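Local atomic coordinates of probable zinc protease PqqL (Escherichia coli, PDB entry 6OFT), a protein that probably acts as a periplasmic zinc-dependent metallopeptidase of the M16 family, the present chain being the first half of the full-length enzyme. Residues V72-L81 against N109-W120. Sequence-based numbering, arbitrary orientation.
Sequences VIETFESMGL and NLQQVMAIFSEW
Ile116 lays its CD1 methyl over one face of the Phe76 ring, 4.0 Å from the ring centroid and 14° off the normal, a CH-pi contact. At the rim of that ring, CE2 of Phe76 lies 3.7 Å from CZ2 of Trp120; the two planes meet obliquely, at 43°. Val113 brings CG2 to the ring edge, 4.0 Å from Phe76 CE1. With CG1 anti to the backbone N (chi1 151°), Val72 CG1 reaches Trp120 CZ2 at 4.0 Å. Without the ring, as with an alanine at Phe76, Ile116 CD1 would probably lose the face it lies on, and a gap would open between Ile116, Val113 and Trp120. Towards the other end, Met79 and Asn109 run alongside each other head to tail, Met79 SD lying 3.5 Å from Asn109 OD1, while a bend at its last torsion turns Met79 CE to Val113 CG2. Thr75 turns CG2 to Gln112 CD at 3.6 Å, leaving OG1 to bond Lys71 O. The segment axes run nearly antiparallel, 11.0 Å apart at closest approach, in the Insulinase (M16) domain, where helix 107-122 packs on the mixed sheet through Val113 against Leu34 and Leu102; the side chain of Trp120 lies about 9 Å from that of Glu57, the predicted proton acceptor. A Schellman motif ends helix 71-77: Leu81 N bonds Phe76 O, Gly80 N bonds Glu77 O, and Gly80 has positive phi. The chain then carries Leu81 back, CD1 against Val113 CG2 and the side chain on Leu102.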
loop_
_atom_site.group_PDB
_atom_site.type_symbol
_atom_site.label_atom_id
_atom_site.label_comp_id
_atom_site.label_asym_id
_atom_site.label_seq_id
_atom_site.Cartn_x
_atom_site.Cartn_y
_atom_site.Cartn_z
ATOM N N VAL A 72 0.985 16.337 -25.501
ATOM C CA VAL A 72 0.970 14.947 -24.990
ATOM C C VAL A 72 -0.490 14.506 -24.773
ATOM O O VAL A 72 -0.880 13.423 -25.222
ATOM C CB VAL A 72 1.890 14.734 -23.735
ATOM C CG1 VAL A 72 1.391 13.628 -22.809
ATOM C CG2 VAL A 72 3.326 14.451 -24.158
ATOM N N ILE A 73 -1.294 15.391 -24.159
ATOM C CA ILE A 73 -2.712 15.157 -23.880
ATOM C C ILE A 73 -3.526 15.089 -25.171
ATOM O O ILE A 73 -4.365 14.193 -25.310
ATOM C CB ILE A 73 -3.250 16.184 -22.847
ATOM C CG1 ILE A 73 -2.594 15.971 -21.437
ATOM C CG2 ILE A 73 -4.786 16.229 -22.790
ATOM C CD1 ILE A 73 -2.905 14.615 -20.661
ATOM N N GLU A 74 -3.226 15.978 -26.132
ATOM C CA GLU A 74 -3.880 16.011 -27.448
ATOM C C GLU A 74 -3.557 14.749 -28.239
ATOM O O GLU A 74 -4.413 14.272 -28.984
ATOM C CB GLU A 74 -3.478 17.268 -28.257
ATOM C CG GLU A 74 -4.050 18.573 -27.707
ATOM C CD GLU A 74 -3.522 19.875 -28.292
ATOM O OE1 GLU A 74 -2.922 19.846 -29.391
ATOM O OE2 GLU A 74 -3.721 20.933 -27.650
ATOM N N THR A 75 -2.329 14.200 -28.077
ATOM C CA THR A 75 -1.940 12.962 -28.763
ATOM C C THR A 75 -2.736 11.788 -28.171
ATOM O O THR A 75 -3.276 10.975 -28.931
ATOM C CB THR A 75 -0.419 12.750 -28.737
ATOM O OG1 THR A 75 0.220 13.878 -29.343
ATOM C CG2 THR A 75 0.009 11.482 -29.475
ATOM N N PHE A 76 -2.825 11.708 -26.830
ATOM C CA PHE A 76 -3.598 10.638 -26.175
ATOM C C PHE A 76 -5.068 10.736 -26.589
ATOM O O PHE A 76 -5.650 9.727 -26.956
ATOM C CB PHE A 76 -3.465 10.698 -24.644
ATOM C CG PHE A 76 -2.215 10.073 -24.073
ATOM C CD1 PHE A 76 -1.905 8.740 -24.326
ATOM C CD2 PHE A 76 -1.376 10.801 -23.234
ATOM C CE1 PHE A 76 -0.761 8.151 -23.769
ATOM C CE2 PHE A 76 -0.231 10.211 -22.680
ATOM C CZ PHE A 76 0.056 8.888 -22.938
ATOM N N GLU A 77 -5.642 11.951 -26.562
ATOM C CA GLU A 77 -7.036 12.217 -26.962
ATOM C C GLU A 77 -7.347 11.761 -28.410
ATOM O O GLU A 77 -8.421 11.214 -28.645
ATOM C CB GLU A 77 -7.411 13.686 -26.729
ATOM C CG GLU A 77 -7.736 14.017 -25.271
ATOM C CD GLU A 77 -9.094 13.607 -24.714
ATOM O OE1 GLU A 77 -10.049 13.431 -25.504
ATOM O OE2 GLU A 77 -9.208 13.480 -23.474
ATOM N N SER A 78 -6.383 11.917 -29.353
ATOM C CA SER A 78 -6.519 11.496 -30.764
ATOM C C SER A 78 -6.564 9.959 -30.930
ATOM O O SER A 78 -6.899 9.458 -32.005
ATOM C CB SER A 78 -5.405 12.092 -31.623
ATOM O OG SER A 78 -4.181 11.401 -31.438
ATOM N N MET A 79 -6.213 9.224 -29.870
ATOM C CA MET A 79 -6.233 7.753 -29.828
ATOM C C MET A 79 -7.353 7.286 -28.891
ATOM O O MET A 79 -7.426 6.104 -28.562
ATOM C CB MET A 79 -4.869 7.203 -29.364
ATOM C CG MET A 79 -3.692 7.621 -30.263
ATOM S SD MET A 79 -2.151 6.827 -29.750
ATOM C CE MET A 79 -1.772 7.756 -28.241
ATOM N N GLY A 80 -8.207 8.231 -28.479
ATOM C CA GLY A 80 -9.355 7.998 -27.607
ATOM C C GLY A 80 -8.986 7.674 -26.175
ATOM O O GLY A 80 -9.750 7.011 -25.467
ATOM N N LEU A 81 -7.823 8.150 -25.733
ATOM C CA LEU A 81 -7.302 7.908 -24.387
ATOM C C LEU A 81 -7.395 9.188 -23.558
ATOM O O LEU A 81 -6.896 10.236 -23.967
ATOM C CB LEU A 81 -5.868 7.321 -24.474
ATOM C CG LEU A 81 -5.754 6.048 -25.343
ATOM C CD1 LEU A 81 -4.278 5.665 -25.618
ATOM C CD2 LEU A 81 -6.499 4.856 -24.707
ATOM N N ASN A 109 -0.950 2.809 -32.504
ATOM C CA ASN A 109 -1.293 3.466 -31.238
ATOM C C ASN A 109 -0.405 2.949 -30.116
ATOM O O ASN A 109 0.042 3.741 -29.292
ATOM C CB ASN A 109 -2.759 3.263 -30.911
ATOM C CG ASN A 109 -3.671 4.100 -31.767
ATOM O OD1 ASN A 109 -3.240 4.974 -32.516
ATOM N ND2 ASN A 109 -4.954 3.864 -31.667
ATOM N N LEU A 110 -0.104 1.627 -30.112
ATOM C CA LEU A 110 0.805 1.032 -29.128
ATOM C C LEU A 110 2.165 1.705 -29.235
ATOM O O LEU A 110 2.747 2.081 -28.216
ATOM C CB LEU A 110 0.979 -0.477 -29.368
ATOM C CG LEU A 110 -0.040 -1.433 -28.786
ATOM C CD1 LEU A 110 0.317 -2.862 -29.168
ATOM C CD2 LEU A 110 -0.116 -1.318 -27.251
ATOM N N GLN A 111 2.649 1.882 -30.486
ATOM C CA GLN A 111 3.919 2.517 -30.834
ATOM C C GLN A 111 3.961 3.992 -30.413
ATOM O O GLN A 111 4.960 4.452 -29.847
ATOM C CB GLN A 111 4.205 2.326 -32.337
ATOM C CG GLN A 111 5.487 2.984 -32.869
ATOM C CD GLN A 111 6.720 2.764 -32.009
ATOM O OE1 GLN A 111 7.064 1.629 -31.609
ATOM N NE2 GLN A 111 7.408 3.869 -31.715
ATOM N N GLN A 112 2.867 4.725 -30.683
ATOM C CA GLN A 112 2.727 6.105 -30.313
ATOM C C GLN A 112 2.813 6.266 -28.786
ATOM O O GLN A 112 3.534 7.148 -28.319
ATOM C CB GLN A 112 1.407 6.665 -30.878
ATOM C CG GLN A 112 1.137 8.109 -30.497
ATOM C CD GLN A 112 2.116 9.075 -31.110
ATOM O OE1 GLN A 112 1.832 9.694 -32.132
ATOM N NE2 GLN A 112 3.278 9.244 -30.480
ATOM N N VAL A 113 2.114 5.385 -28.009
ATOM C CA VAL A 113 2.128 5.413 -26.536
ATOM C C VAL A 113 3.573 5.164 -26.023
ATOM O O VAL A 113 4.048 5.871 -25.130
ATOM C CB VAL A 113 1.068 4.431 -25.922
ATOM C CG1 VAL A 113 1.284 4.224 -24.430
ATOM C CG2 VAL A 113 -0.358 4.919 -26.175
ATOM N N MET A 114 4.278 4.206 -26.637
ATOM C CA MET A 114 5.669 3.872 -26.283
ATOM C C MET A 114 6.618 5.058 -26.535
ATOM O O MET A 114 7.557 5.258 -25.767
ATOM C CB MET A 114 6.139 2.651 -27.082
ATOM C CG MET A 114 5.547 1.330 -26.610
ATOM S SD MET A 114 5.709 0.994 -24.835
ATOM C CE MET A 114 7.483 0.905 -24.648
ATOM N N ALA A 115 6.362 5.833 -27.603
ATOM C CA ALA A 115 7.150 7.016 -27.973
ATOM C C ALA A 115 6.988 8.109 -26.904
ATOM O O ALA A 115 7.979 8.746 -26.540
ATOM C CB ALA A 115 6.729 7.528 -29.332
ATOM N N ILE A 116 5.756 8.256 -26.343
ATOM C CA ILE A 116 5.454 9.180 -25.242
ATOM C C ILE A 116 6.204 8.724 -23.972
ATOM O O ILE A 116 6.765 9.566 -23.278
ATOM C CB ILE A 116 3.922 9.347 -25.021
ATOM C CG1 ILE A 116 3.259 10.083 -26.220
ATOM C CG2 ILE A 116 3.625 10.080 -23.701
ATOM C CD1 ILE A 116 1.745 10.053 -26.270
ATOM N N PHE A 117 6.227 7.404 -23.679
ATOM C CA PHE A 117 6.943 6.872 -22.506
ATOM C C PHE A 117 8.444 7.152 -22.600
ATOM O O PHE A 117 9.068 7.498 -21.595
ATOM C CB PHE A 117 6.685 5.366 -22.298
ATOM C CG PHE A 117 5.449 5.015 -21.493
ATOM C CD1 PHE A 117 5.380 5.295 -20.135
ATOM C CD2 PHE A 117 4.382 4.343 -22.082
ATOM C CE1 PHE A 117 4.259 4.928 -19.382
ATOM C CE2 PHE A 117 3.266 3.968 -21.326
ATOM C CZ PHE A 117 3.209 4.267 -19.983
ATOM N N SER A 118 9.017 7.014 -23.813
ATOM C CA SER A 118 10.430 7.284 -24.073
ATOM C C SER A 118 10.817 8.748 -23.717
ATOM O O SER A 118 11.862 8.975 -23.112
ATOM C CB SER A 118 10.761 6.984 -25.527
ATOM O OG SER A 118 12.160 6.996 -25.721
ATOM N N GLU A 119 9.938 9.712 -24.032
ATOM C CA GLU A 119 10.129 11.126 -23.733
ATOM C C GLU A 119 9.837 11.480 -22.284
ATOM O O GLU A 119 10.439 12.410 -21.767
ATOM C CB GLU A 119 9.335 12.015 -24.696
ATOM C CG GLU A 119 9.760 11.767 -26.133
ATOM C CD GLU A 119 10.030 13.016 -26.936
ATOM O OE1 GLU A 119 9.518 14.099 -26.569
ATOM O OE2 GLU A 119 10.764 12.904 -27.942
ATOM N N TRP A 120 8.935 10.746 -21.606
ATOM C CA TRP A 120 8.721 11.020 -20.189
ATOM C C TRP A 120 10.002 10.617 -19.432
ATOM O O TRP A 120 10.352 11.252 -18.442
ATOM C CB TRP A 120 7.522 10.219 -19.660
ATOM C CG TRP A 120 6.177 10.790 -20.009
ATOM C CD1 TRP A 120 5.897 12.069 -20.403
ATOM C CD2 TRP A 120 4.925 10.099 -19.960
ATOM N NE1 TRP A 120 4.540 12.223 -20.580
ATOM C CE2 TRP A 120 3.916 11.032 -20.295
ATOM C CE3 TRP A 120 4.547 8.779 -19.632
ATOM C CZ2 TRP A 120 2.559 10.690 -20.325
ATOM C CZ3 TRP A 120 3.200 8.444 -19.657
ATOM C CH2 TRP A 120 2.223 9.396 -19.991
#